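6-phospho-beta-glucosidase BglT (Thermotoga maritima, PDB 1UP6) hydrolyses cellobiose 6'-phosphate to glucose 6-phosphate and glucose, using NAD(+) and a manganese ion in a glycoside hydrolase family 4 active site. Local coordinates at residues M2-I7 / D31-Y36; K42-V47 / V60-T65; I160-V165 / T297-L302; D64-A69 / D126-T131. All blocks are in the same frame, centred on the assembly; numbering follows the deposited sequence.

Contact 1 (M2-I7 / D31-Y36); sequences MRIAVI and DEVIFY. With NAD (nicotinamide-adenine-dinucleotide), chain I.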
# COMPACT_ATOMS: atom_id res chain seq x y z
N MSE A 2 15.25 21.20 33.66
CA MSE A 2 15.15 21.08 32.20
C MSE A 2 16.35 21.75 31.50
O MSE A 2 16.61 22.95 31.68
CB MSE A 2 13.82 21.67 31.72
CG MSE A 2 13.36 21.15 30.36
SE MSE A 2 14.24 22.10 28.82
CE MSE A 2 12.65 23.00 28.10
N ARG A 3 17.08 20.98 30.69
CA ARG A 3 18.29 21.48 30.02
C ARG A 3 18.21 21.30 28.50
O ARG A 3 17.76 20.27 27.99
CB ARG A 3 19.52 20.76 30.56
CG ARG A 3 20.74 20.79 29.65
CD ARG A 3 21.77 19.75 29.97
NE ARG A 3 22.74 20.19 30.99
CZ ARG A 3 23.97 19.69 31.09
NH1 ARG A 3 24.38 18.73 30.22
NH2 ARG A 3 24.80 20.13 32.04
N ILE A 4 18.66 22.33 27.79
CA ILE A 4 18.81 22.30 26.33
C ILE A 4 20.29 22.37 25.93
O ILE A 4 21.00 23.27 26.34
CB ILE A 4 18.01 23.46 25.67
CG1 ILE A 4 16.55 23.41 26.13
CG2 ILE A 4 18.03 23.32 24.16
CD1 ILE A 4 15.80 24.70 26.01
N ALA A 5 20.73 21.40 25.13
CA ALA A 5 22.07 21.45 24.57
C ALA A 5 22.04 22.10 23.18
O ALA A 5 21.18 21.80 22.36
CB ALA A 5 22.73 20.04 24.52
N VAL A 6 22.99 23.01 22.94
CA VAL A 6 23.18 23.61 21.63
C VAL A 6 24.53 23.18 21.02
O VAL A 6 25.59 23.52 21.54
CB VAL A 6 23.02 25.18 21.68
CG1 VAL A 6 23.16 25.80 20.31
CG2 VAL A 6 21.68 25.56 22.23
N ILE A 7 24.48 22.41 19.93
CA ILE A 7 25.69 21.89 19.32
C ILE A 7 26.05 22.76 18.14
O ILE A 7 25.32 22.83 17.16
CB ILE A 7 25.52 20.41 18.88
CG1 ILE A 7 24.83 19.57 19.96
CG2 ILE A 7 26.89 19.86 18.42
CD1 ILE A 7 25.46 19.65 21.35
N ASP A 31 15.97 25.69 32.80
CA ASP A 31 16.94 25.91 33.86
C ASP A 31 18.29 26.27 33.29
O ASP A 31 18.93 27.19 33.76
CB ASP A 31 17.04 24.67 34.73
CG ASP A 31 15.72 24.32 35.35
OD1 ASP A 31 15.39 24.92 36.39
OD2 ASP A 31 14.93 23.48 34.86
N GLU A 32 18.72 25.55 32.26
CA GLU A 32 20.02 25.83 31.68
C GLU A 32 20.10 25.55 30.17
O GLU A 32 19.44 24.63 29.64
CB GLU A 32 21.13 25.11 32.45
CG GLU A 32 20.93 23.61 32.55
CD GLU A 32 21.74 22.97 33.65
OE1 GLU A 32 21.53 23.38 34.83
OE2 GLU A 32 22.57 22.06 33.34
N VAL A 33 20.89 26.36 29.49
CA VAL A 33 21.25 26.09 28.12
C VAL A 33 22.76 25.91 28.09
O VAL A 33 23.47 26.78 28.56
CB VAL A 33 20.72 27.20 27.14
CG1 VAL A 33 21.16 26.93 25.70
CG2 VAL A 33 19.19 27.27 27.20
N ILE A 34 23.21 24.77 27.56
CA ILE A 34 24.63 24.44 27.51
C ILE A 34 25.13 24.40 26.06
O ILE A 34 24.47 23.83 25.20
CB ILE A 34 24.91 23.09 28.26
CG1 ILE A 34 26.41 22.81 28.37
CG2 ILE A 34 24.21 21.93 27.61
CD1 ILE A 34 26.78 21.93 29.63
N PHE A 35 26.31 24.96 25.83
CA PHE A 35 26.87 25.08 24.49
C PHE A 35 28.13 24.24 24.25
O PHE A 35 29.02 24.22 25.08
CB PHE A 35 27.19 26.56 24.16
CG PHE A 35 26.00 27.46 24.21
CD1 PHE A 35 25.60 28.05 25.40
CD2 PHE A 35 25.24 27.70 23.06
CE1 PHE A 35 24.48 28.86 25.45
CE2 PHE A 35 24.13 28.53 23.09
CZ PHE A 35 23.74 29.11 24.29
N TYR A 36 28.18 23.56 23.11
CA TYR A 36 29.36 22.88 22.64
C TYR A 36 29.78 23.37 21.24
O TYR A 36 28.95 23.59 20.38
CB TYR A 36 29.12 21.36 22.59
CG TYR A 36 30.27 20.66 21.91
CD1 TYR A 36 31.52 20.59 22.52
CD2 TYR A 36 30.14 20.15 20.62
CE1 TYR A 36 32.61 20.00 21.89
CE2 TYR A 36 31.20 19.54 19.99
CZ TYR A 36 32.44 19.47 20.64
OH TYR A 36 33.50 18.87 20.03
PA NAD I . 29.14 27.95 10.35
O1A NAD I . 29.71 27.32 9.13
O2A NAD I . 30.08 29.09 10.76
O5B NAD I . 28.96 26.79 11.50
C5B NAD I . 28.43 26.89 12.81
C4B NAD I . 29.40 26.40 13.90
O4B NAD I . 29.43 24.99 13.98
C3B NAD I . 30.86 26.84 13.75
O3B NAD I . 31.21 27.81 14.71
C2B NAD I . 31.70 25.57 13.93
O2B NAD I . 32.78 25.71 14.82
C1B NAD I . 30.69 24.56 14.47
N9A NAD I . 30.92 23.18 14.04
C8A NAD I . 31.28 22.71 12.80
N7A NAD I . 31.35 21.35 12.86
C5A NAD I . 31.03 20.95 14.11
C6A NAD I . 30.94 19.70 14.71
N6A NAD I . 31.21 18.61 13.99
N1A NAD I . 30.58 19.60 16.04
C2A NAD I . 30.32 20.75 16.76
N3A NAD I . 30.42 22.00 16.18
C4A NAD I . 30.77 22.09 14.87
O3 NAD I . 27.76 28.61 9.81
PN NAD I . 26.22 28.35 10.17
O1N NAD I . 25.46 28.94 9.03
O2N NAD I . 25.94 28.88 11.52
O5D NAD I . 26.00 26.75 10.14
C5D NAD I . 24.95 26.20 10.91
C4D NAD I . 24.50 24.87 10.32
O4D NAD I . 23.08 24.88 10.34
C3D NAD I . 24.90 24.70 8.85
O3D NAD I . 24.86 23.34 8.49
C2D NAD I . 23.80 25.46 8.15
O2D NAD I . 23.67 25.15 6.78
C1D NAD I . 22.63 24.98 8.99
N1N NAD I . 21.46 25.86 8.90
C2N NAD I . 20.31 25.27 8.50
C3N NAD I . 19.15 26.03 8.41
C7N NAD I . 17.89 25.36 7.97
O7N NAD I . 16.84 26.22 7.56
N7N NAD I . 17.84 24.01 7.97
C4N NAD I . 19.17 27.39 8.70
C5N NAD I . 20.37 27.98 9.10
C6N NAD I . 21.51 27.19 9.19

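Contact 2 (K42-V47 / V60-T65); sequences KQKIVV and VLISDT. With NAD (nicotinamide-adenine-dinucleotide), chain I.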
# COMPACT_ATOMS: atom_id res chain seq x y z
N LYS A 42 35.85 30.94 19.05
CA LYS A 42 34.69 31.54 18.43
C LYS A 42 33.44 31.41 19.30
O LYS A 42 32.66 32.34 19.39
CB LYS A 42 34.45 30.86 17.09
CG LYS A 42 34.14 31.78 15.95
CD LYS A 42 32.87 31.32 15.28
CE LYS A 42 33.09 30.91 13.85
NZ LYS A 42 31.88 30.06 13.38
N GLN A 43 33.24 30.25 19.92
CA GLN A 43 32.12 30.09 20.81
C GLN A 43 32.22 31.01 22.04
O GLN A 43 31.21 31.53 22.51
CB GLN A 43 31.96 28.64 21.23
CG GLN A 43 30.78 28.43 22.14
CD GLN A 43 30.48 27.00 22.43
OE1 GLN A 43 29.46 26.49 21.99
NE2 GLN A 43 31.33 26.34 23.20
N LYS A 44 33.42 31.23 22.56
CA LYS A 44 33.55 32.07 23.73
C LYS A 44 33.00 33.48 23.49
O LYS A 44 32.29 34.03 24.34
CB LYS A 44 35.01 32.15 24.22
CG LYS A 44 35.15 32.58 25.70
CD LYS A 44 34.47 31.53 26.66
CE LYS A 44 34.31 32.01 28.14
NZ LYS A 44 35.49 32.78 28.66
N ILE A 45 33.34 34.07 22.34
CA ILE A 45 32.84 35.39 21.98
C ILE A 45 31.31 35.39 21.96
O ILE A 45 30.70 36.21 22.63
CB ILE A 45 33.43 35.89 20.62
CG1 ILE A 45 34.95 36.04 20.68
CG2 ILE A 45 32.83 37.23 20.21
CD1 ILE A 45 35.66 35.64 19.33
N VAL A 46 30.72 34.46 21.23
CA VAL A 46 29.26 34.37 21.09
C VAL A 46 28.58 34.15 22.42
O VAL A 46 27.54 34.76 22.66
CB VAL A 46 28.84 33.28 20.09
CG1 VAL A 46 27.36 33.09 20.10
CG2 VAL A 46 29.23 33.67 18.72
N VAL A 47 29.16 33.31 23.27
CA VAL A 47 28.54 32.95 24.54
C VAL A 47 28.65 34.10 25.54
O VAL A 47 27.79 34.27 26.41
CB VAL A 47 29.04 31.57 25.06
CG1 VAL A 47 28.52 31.28 26.46
CG2 VAL A 47 28.59 30.45 24.12
N VAL A 60 23.72 29.80 31.66
CA VAL A 60 24.39 29.62 30.39
C VAL A 60 25.74 28.91 30.65
O VAL A 60 26.57 29.41 31.39
CB VAL A 60 24.59 30.98 29.68
CG1 VAL A 60 25.39 30.83 28.40
CG2 VAL A 60 23.24 31.62 29.37
N LEU A 61 25.91 27.73 30.05
CA LEU A 61 27.10 26.92 30.29
C LEU A 61 27.81 26.56 29.00
O LEU A 61 27.20 26.50 27.95
CB LEU A 61 26.70 25.64 31.04
CG LEU A 61 25.99 25.80 32.39
CD1 LEU A 61 25.38 24.46 32.87
CD2 LEU A 61 26.96 26.40 33.44
N ILE A 62 29.11 26.31 29.10
CA ILE A 62 29.89 25.71 28.02
C ILE A 62 30.37 24.33 28.45
O ILE A 62 30.86 24.16 29.55
CB ILE A 62 31.11 26.65 27.64
CG1 ILE A 62 30.60 27.92 26.94
CG2 ILE A 62 32.12 25.95 26.71
CD1 ILE A 62 31.53 29.05 26.99
N SER A 63 30.22 23.37 27.57
CA SER A 63 30.85 22.08 27.75
C SER A 63 32.02 21.98 26.77
O SER A 63 31.87 22.28 25.57
CB SER A 63 29.84 20.97 27.47
OG SER A 63 30.44 19.72 27.64
N ASP A 64 33.17 21.54 27.28
CA ASP A 64 34.32 21.23 26.44
C ASP A 64 34.13 19.98 25.56
O ASP A 64 34.92 19.73 24.68
CB ASP A 64 35.57 21.07 27.32
CG ASP A 64 36.11 22.40 27.84
OD1 ASP A 64 35.96 23.45 27.17
OD2 ASP A 64 36.72 22.47 28.93
N THR A 65 33.10 19.18 25.83
CA THR A 65 32.85 17.94 25.09
C THR A 65 31.41 17.88 24.63
O THR A 65 30.52 18.46 25.25
CB THR A 65 33.13 16.69 25.98
OG1 THR A 65 32.26 16.70 27.11
CG2 THR A 65 34.55 16.72 26.57
PA NAD I . 29.14 27.95 10.35
O1A NAD I . 29.71 27.32 9.13
O2A NAD I . 30.08 29.09 10.76
O5B NAD I . 28.96 26.79 11.50
C5B NAD I . 28.43 26.89 12.81
C4B NAD I . 29.40 26.40 13.90
O4B NAD I . 29.43 24.99 13.98
C3B NAD I . 30.86 26.84 13.75
O3B NAD I . 31.21 27.81 14.71
C2B NAD I . 31.70 25.57 13.93
O2B NAD I . 32.78 25.71 14.82
C1B NAD I . 30.69 24.56 14.47
N9A NAD I . 30.92 23.18 14.04
C8A NAD I . 31.28 22.71 12.80
N7A NAD I . 31.35 21.35 12.86
C5A NAD I . 31.03 20.95 14.11
C6A NAD I . 30.94 19.70 14.71
N6A NAD I . 31.21 18.61 13.99
N1A NAD I . 30.58 19.60 16.04
C2A NAD I . 30.32 20.75 16.76
N3A NAD I . 30.42 22.00 16.18
C4A NAD I . 30.77 22.09 14.87
O3 NAD I . 27.76 28.61 9.81
PN NAD I . 26.22 28.35 10.17
O1N NAD I . 25.46 28.94 9.03
O2N NAD I . 25.94 28.88 11.52
O5D NAD I . 26.00 26.75 10.14
C5D NAD I . 24.95 26.20 10.91
C4D NAD I . 24.50 24.87 10.32
O4D NAD I . 23.08 24.88 10.34
C3D NAD I . 24.90 24.70 8.85
O3D NAD I . 24.86 23.34 8.49
C2D NAD I . 23.80 25.46 8.15
O2D NAD I . 23.67 25.15 6.78
C1D NAD I . 22.63 24.98 8.99
N1N NAD I . 21.46 25.86 8.90
C2N NAD I . 20.31 25.27 8.50
C3N NAD I . 19.15 26.03 8.41
C7N NAD I . 17.89 25.36 7.97
O7N NAD I . 16.84 26.22 7.56
N7N NAD I . 17.84 24.01 7.97
C4N NAD I . 19.17 27.39 8.70
C5N NAD I . 20.37 27.98 9.10
C6N NAD I . 21.51 27.19 9.19

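Contact 3 (I160-V165 / T297-L302); sequences IGLCNV and TAAAHL. With NAD (nicotinamide-adenine-dinucleotide), chain I; G6P (6-O-phosphono-alpha-D-glucopyranose), chain K.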
# COMPACT_ATOMS: atom_id res chain seq x y z
N ILE A 160 14.11 15.37 14.78
CA ILE A 160 13.20 16.20 13.98
C ILE A 160 13.97 17.21 13.12
O ILE A 160 14.67 18.08 13.63
CB ILE A 160 12.20 16.94 14.89
CG1 ILE A 160 11.36 15.97 15.72
CG2 ILE A 160 11.27 17.81 14.07
CD1 ILE A 160 10.69 16.62 16.93
N GLY A 161 13.84 17.09 11.81
CA GLY A 161 14.53 17.99 10.91
C GLY A 161 13.78 19.30 10.74
O GLY A 161 12.58 19.34 10.52
N LEU A 162 14.48 20.39 10.87
CA LEU A 162 13.84 21.68 10.67
C LEU A 162 14.49 22.42 9.52
O LEU A 162 15.62 22.10 9.08
CB LEU A 162 13.95 22.51 11.93
CG LEU A 162 12.67 22.89 12.68
CD1 LEU A 162 11.60 21.78 12.66
CD2 LEU A 162 12.97 23.38 14.10
N CYS A 163 13.78 23.42 9.04
CA CYS A 163 14.25 24.34 8.01
C CYS A 163 13.55 25.67 8.26
O CYS A 163 12.52 25.70 8.94
CB CYS A 163 13.80 23.80 6.67
SG CYS A 163 14.23 24.86 5.27
N ASN A 164 14.05 26.77 7.71
CA ASN A 164 13.37 28.07 7.91
C ASN A 164 12.38 28.51 6.84
O ASN A 164 11.72 29.56 7.00
CB ASN A 164 14.38 29.20 8.11
CG ASN A 164 15.05 29.60 6.82
OD1 ASN A 164 15.20 30.90 6.61
ND2 ASN A 164 15.48 28.75 6.03
N VAL A 165 12.24 27.77 5.75
CA VAL A 165 11.33 28.29 4.71
C VAL A 165 9.83 28.15 5.03
O VAL A 165 9.04 29.03 4.68
CB VAL A 165 11.70 27.91 3.21
CG1 VAL A 165 13.07 27.28 3.08
CG2 VAL A 165 10.63 27.02 2.55
N THR A 297 13.18 31.06 15.68
CA THR A 297 11.80 31.05 16.10
C THR A 297 11.17 29.66 15.82
O THR A 297 10.41 29.13 16.67
CB THR A 297 11.09 32.22 15.38
OG1 THR A 297 11.38 33.44 16.09
CG2 THR A 297 9.54 32.10 15.44
N ALA A 298 11.53 29.03 14.70
CA ALA A 298 11.10 27.65 14.48
C ALA A 298 11.54 26.68 15.57
O ALA A 298 10.72 25.91 16.04
CB ALA A 298 11.54 27.15 13.09
N ALA A 299 12.81 26.72 15.98
CA ALA A 299 13.32 25.82 17.03
C ALA A 299 12.62 26.00 18.38
O ALA A 299 12.21 25.04 19.03
CB ALA A 299 14.83 25.96 17.20
N ALA A 300 12.47 27.26 18.76
CA ALA A 300 11.96 27.64 20.07
C ALA A 300 10.48 27.32 20.26
O ALA A 300 10.05 26.86 21.33
CB ALA A 300 12.23 29.11 20.33
N HIS A 301 9.69 27.60 19.22
CA HIS A 301 8.27 27.28 19.25
C HIS A 301 8.05 25.79 19.21
O HIS A 301 7.17 25.29 19.91
CB HIS A 301 7.52 27.93 18.09
CG HIS A 301 7.30 29.39 18.25
ND1 HIS A 301 6.59 30.14 17.34
CD2 HIS A 301 7.70 30.25 19.23
CE1 HIS A 301 6.54 31.40 17.75
NE2 HIS A 301 7.21 31.49 18.89
N LEU A 302 8.87 25.07 18.44
CA LEU A 302 8.80 23.63 18.45
C LEU A 302 9.04 23.07 19.85
O LEU A 302 8.25 22.26 20.31
CB LEU A 302 9.79 23.02 17.44
CG LEU A 302 9.78 21.49 17.33
CD1 LEU A 302 8.42 21.05 16.86
CD2 LEU A 302 10.86 21.08 16.36
PA NAD I . 29.14 27.95 10.35
O1A NAD I . 29.71 27.32 9.13
O2A NAD I . 30.08 29.09 10.76
O5B NAD I . 28.96 26.79 11.50
C5B NAD I . 28.43 26.89 12.81
C4B NAD I . 29.40 26.40 13.90
O4B NAD I . 29.43 24.99 13.98
C3B NAD I . 30.86 26.84 13.75
O3B NAD I . 31.21 27.81 14.71
C2B NAD I . 31.70 25.57 13.93
O2B NAD I . 32.78 25.71 14.82
C1B NAD I . 30.69 24.56 14.47
N9A NAD I . 30.92 23.18 14.04
C8A NAD I . 31.28 22.71 12.80
N7A NAD I . 31.35 21.35 12.86
C5A NAD I . 31.03 20.95 14.11
C6A NAD I . 30.94 19.70 14.71
N6A NAD I . 31.21 18.61 13.99
N1A NAD I . 30.58 19.60 16.04
C2A NAD I . 30.32 20.75 16.76
N3A NAD I . 30.42 22.00 16.18
C4A NAD I . 30.77 22.09 14.87
O3 NAD I . 27.76 28.61 9.81
PN NAD I . 26.22 28.35 10.17
O1N NAD I . 25.46 28.94 9.03
O2N NAD I . 25.94 28.88 11.52
O5D NAD I . 26.00 26.75 10.14
C5D NAD I . 24.95 26.20 10.91
C4D NAD I . 24.50 24.87 10.32
O4D NAD I . 23.08 24.88 10.34
C3D NAD I . 24.90 24.70 8.85
O3D NAD I . 24.86 23.34 8.49
C2D NAD I . 23.80 25.46 8.15
O2D NAD I . 23.67 25.15 6.78
C1D NAD I . 22.63 24.98 8.99
N1N NAD I . 21.46 25.86 8.90
C2N NAD I . 20.31 25.27 8.50
C3N NAD I . 19.15 26.03 8.41
C7N NAD I . 17.89 25.36 7.97
O7N NAD I . 16.84 26.22 7.56
N7N NAD I . 17.84 24.01 7.97
C4N NAD I . 19.17 27.39 8.70
C5N NAD I . 20.37 27.98 9.10
C6N NAD I . 21.51 27.19 9.19
C1 G6P K . 17.96 29.63 3.49
C2 G6P K . 17.87 28.13 3.73
C3 G6P K . 18.90 27.73 4.75
C4 G6P K . 20.29 28.13 4.35
C5 G6P K . 20.33 29.62 4.03
C6 G6P K . 21.71 29.98 3.48
O1 G6P K . 16.98 29.98 2.51
O2 G6P K . 16.59 27.81 4.26
O3 G6P K . 18.89 26.33 4.97
O4 G6P K . 21.12 27.87 5.48
O5 G6P K . 19.31 29.94 3.07
O6 G6P K . 21.98 31.37 3.63
P G6P K . 23.47 31.85 3.63
O1P G6P K . 23.50 33.27 4.37
O2P G6P K . 24.02 32.08 2.30
O3P G6P K . 24.36 30.99 4.55

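Contact 4 (D64-A69 / D126-T131); sequences DTFEGA and DTVRKT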
# COMPACT_ATOMS: atom_id res chain seq x y z
N ASP A 64 33.17 21.54 27.28
CA ASP A 64 34.32 21.23 26.44
C ASP A 64 34.13 19.98 25.56
O ASP A 64 34.92 19.73 24.68
CB ASP A 64 35.57 21.07 27.32
CG ASP A 64 36.11 22.40 27.84
OD1 ASP A 64 35.96 23.45 27.17
OD2 ASP A 64 36.72 22.47 28.93
N THR A 65 33.10 19.18 25.83
CA THR A 65 32.85 17.94 25.09
C THR A 65 31.41 17.88 24.63
O THR A 65 30.52 18.46 25.25
CB THR A 65 33.13 16.69 25.98
OG1 THR A 65 32.26 16.70 27.11
CG2 THR A 65 34.55 16.72 26.57
N PHE A 66 31.18 17.15 23.54
CA PHE A 66 29.82 16.83 23.10
C PHE A 66 29.03 16.06 24.17
O PHE A 66 27.90 16.43 24.48
CB PHE A 66 29.84 16.05 21.78
CG PHE A 66 28.47 15.74 21.25
CD1 PHE A 66 27.78 14.60 21.68
CD2 PHE A 66 27.84 16.62 20.35
CE1 PHE A 66 26.52 14.32 21.21
CE2 PHE A 66 26.57 16.36 19.87
CZ PHE A 66 25.91 15.21 20.29
N GLU A 67 29.63 14.99 24.72
CA GLU A 67 28.93 14.12 25.67
C GLU A 67 28.48 14.93 26.91
O GLU A 67 27.36 14.75 27.42
CB GLU A 67 29.79 12.91 26.04
CG GLU A 67 29.02 11.81 26.77
CD GLU A 67 29.67 10.41 26.69
OE1 GLU A 67 30.04 9.97 25.57
OE2 GLU A 67 29.78 9.74 27.74
N GLY A 68 29.35 15.83 27.36
CA GLY A 68 29.06 16.70 28.49
C GLY A 68 27.93 17.68 28.27
O GLY A 68 27.24 18.06 29.19
N ALA A 69 27.72 18.11 27.03
CA ALA A 69 26.56 18.94 26.69
C ALA A 69 25.22 18.16 26.62
O ALA A 69 24.20 18.69 27.02
CB ALA A 69 26.80 19.70 25.41
N ASP A 126 24.45 8.27 18.21
CA ASP A 126 24.90 7.18 19.06
C ASP A 126 25.14 7.65 20.51
O ASP A 126 24.62 7.05 21.47
CB ASP A 126 26.13 6.52 18.43
CG ASP A 126 26.57 5.30 19.18
OD1 ASP A 126 25.74 4.36 19.39
OD2 ASP A 126 27.74 5.20 19.62
N THR A 127 25.89 8.75 20.68
CA THR A 127 26.14 9.29 22.01
C THR A 127 24.87 9.74 22.74
O THR A 127 24.71 9.45 23.95
CB THR A 127 27.14 10.46 21.95
OG1 THR A 127 28.38 10.00 21.41
CG2 THR A 127 27.50 10.98 23.35
N VAL A 128 23.98 10.45 22.03
CA VAL A 128 22.68 10.89 22.58
C VAL A 128 21.82 9.69 23.00
O VAL A 128 21.27 9.67 24.11
CB VAL A 128 21.88 11.83 21.59
CG1 VAL A 128 20.42 11.97 22.00
CG2 VAL A 128 22.52 13.21 21.49
N ARG A 129 21.73 8.70 22.12
CA ARG A 129 21.06 7.42 22.35
C ARG A 129 21.56 6.67 23.61
O ARG A 129 20.76 6.21 24.41
CB ARG A 129 21.31 6.59 21.10
CG ARG A 129 20.78 5.20 21.01
CD ARG A 129 21.04 4.61 19.62
NE ARG A 129 19.75 4.31 19.04
CZ ARG A 129 19.39 4.46 17.79
NH1 ARG A 129 20.24 4.88 16.86
NH2 ARG A 129 18.16 4.14 17.46
N LYS A 130 22.88 6.59 23.79
CA LYS A 130 23.51 5.87 24.90
C LYS A 130 23.44 6.64 26.22
O LYS A 130 23.82 6.12 27.27
CB LYS A 130 24.97 5.56 24.56
CG LYS A 130 25.12 4.41 23.57
CD LYS A 130 26.60 4.13 23.22
CE LYS A 130 26.76 2.78 22.43
NZ LYS A 130 27.45 2.96 21.09
N THR A 131 22.98 7.89 26.18
CA THR A 131 22.93 8.69 27.41
C THR A 131 21.51 9.20 27.70
O THR A 131 20.72 8.48 28.27
CB THR A 131 24.00 9.84 27.39
OG1 THR A 131 23.90 10.60 26.17
CG2 THR A 131 25.42 9.26 27.33

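Contact 1 (M2-I7 / D31-Y36)
Strands 3-7 and 32-36 run parallel, 4.7 Å apart at closest approach, in the register Arg3 with Glu32 through Ile7 with Tyr36. The backbone ladder alternates between them: Ile4 N and Val6 N give to Glu32 O and Ile34 O, while Ile34 N and Tyr36 N give back to Ile4 O and Val6 O. Arg3 and Glu32 meet in a salt bridge. Both Arg3 NE, at 3.0 Å, and Arg3 NH2, at 3.2 Å, reach Glu32 OE2, side-on and in the guanidinium plane, which is turned 37° from the carboxylate. Ile34 CD1 lies over one guanidinium face, toward its rim, 3.6 Å from Arg3 NH2. On the other face of the sheet Val6 and Phe35 lie side by side, with Val6 CB 3.6 Å from Phe35 CD2. Val6 CG2 also touches Val33 CG1, and helix 14-24 packs over this layer. At the far end Ile7 CG2 meets the edge of the Tyr36 ring, and Tyr36 CE2 comes within 3.6 Å of NAD C2A. This is the opening beta-alpha-beta unit of the Rossmann fold. Two donors on one oxygen, with Arg3 NH1 bonded to Gly68 O, should fix the guanidinium's rotation and probably favour an ionised Glu32.

Contact 2 (K42-V47 / V60-T65)
Helix 42-47 runs almost antiparallel to strand 60-62, at 174° between their directions, with the axes 10.3 Å apart; the gap is bridged by side chains alone. On the helix side Val47 contributes the largest share. Its CG1, anti to the backbone N (chi1 173°), is the branch that reaches the strand, lying 3.7 Å from Val60 CG1 and 3.8 Å from Ile62 CD1. The two valines overlap flank to flank, each heading for the other's backbone, whereas Val47 and Ile62 meet at a slant. Ile62 is the most extensively covered residue here: its CD1 also touches Lys44 CD at 3.9 Å, the aliphatic part of that lysine lying across it at the exposed border. Gln43 lies against Ile62 as well. Beside Gln43 but pointing elsewhere, Lys42 takes no part in the packing; its NZ donates to the adenosine ribose of NAD, 2.7 Å from O3B, and more weakly to the phosphate oxygen O2A. The contact closes the beta-alpha-beta unit made of strand 32-36, helix 40-54 and strand 59-62, at an outer edge of the parallel sheet. Phe35 of the adjoining strand packs against Gln43 and Val60, while helix 262-277 covers Val46 on another side of the helix.

Contact 3 (I160-V165 / T297-L302)
Leu162 carries this contact, its side chain directed from just past strand 159-161 onto helix 297-302. From CB the chain leads toward the helix, and it divides at CG into two methyls with different neighbours. CD1 meets Leu302 CD2 at 3.8 Å, the two leucines overlapping as they come from opposing sides. CD2 lies against the helix backbone itself, 3.8 Å from Ala299 CA, with Ala298 CB at 4.2 Å from this Leu162 CD2; the small alanine side chains let the methyl come this close to the main chain. Leu302 CD2 also touches Ile160, which is in the strand proper and whose CG2 approaches it tip to tip at 4.0 Å. Strand 159-161 is the last of the parallel Rossmann sheet, and helix 295-307 belongs to the C-terminal domain of family 4 glycosyl hydrolases, so this apolar interface joins the NAD-binding part to the part that helps enclose the substrate. Val316, on strand 312-319, touches both Ile160 and Leu162. Past the packing, the chain turns to the ligands. The Cys163 side chain leads away from helix 297-302, and Cys163, with His193, binds the manganese ion, while Asn164 binds substrate. Leu162 O accepts a weak bond from the nicotinamide amide N7N of NAD, and Ser143 OG also bonds to this oxygen. Asn164 N donates to the amide oxygen O7N of the same group at 2.8 Å, so both the nitrogen and the oxygen of the carboxamide find partners, the first only weakly.

Contact 4 (D64-A69 / D126-T131)
Phe66 and Thr127 meet where the short helix 66-70 packs against the C-terminal end of helix 108-129, both within the Rossmann-type NAD-binding part of the fold. The well-packed half is built around the Phe66 ring, carried toward the longer helix with CG anti to the backbone N (chi1 -178°). Thr127 CB lies 4.0 Å from Phe66 CE1, the two side chains overlapping as each reaches toward the other's helix, and Thr127 CG2 sits at the ring edge. Val128 CG2 also comes to that edge, 4.1 Å from Phe66 CZ, its side chain set crosswise to the phenylalanine. Tyr124, a turn earlier in helix 108-129, stacks on the same phenylalanine, and Val128 also touches Val70; Phe66 and Val128 are buried here. On the solvent side the contact thins to Glu67. Its extended chain passes nearly perpendicular to Thr127 and runs beside the CG2 methyl: Glu67 OE1 is 3.5 Å from Thr127 CG2, and Thr131 CG2 is 4.4 Å from Glu67 OE2. Some polar groups here pair within their own segment: Lys130 NZ forms a salt bridge with Asp126, approaching both carboxylate oxygens on their syn lone pairs, and Thr131 OG1 donates to Thr127 O. Thr65 is the N-cap of the short helix, its OG1 accepting from Gly68 N at 3.0 Å with an N-H...O angle of 144°.

How the contacts relate
Contacts 1 and 3 are buried, whereas contacts 2 and 4 are only partly so and reach the surface. Contact 1 alone is a strand pair held by a backbone ladder and a salt bridge; the other three join a helix to another element through mainly apolar side chains. Contacts 1, 2 and 3 reach one parallel sheet and all touch NAD, 1 at the adenine, 2 at the adenosine ribose and 3 at the nicotinamide. Phe35 of contact 1 bonds through its backbone to Leu61 and Ser63 of contact 2, which shares Asp64 and Thr65 with contact 4. Only contact 3 brings in the C-terminal domain, and its centre lies about 17 Å from that of contact 1.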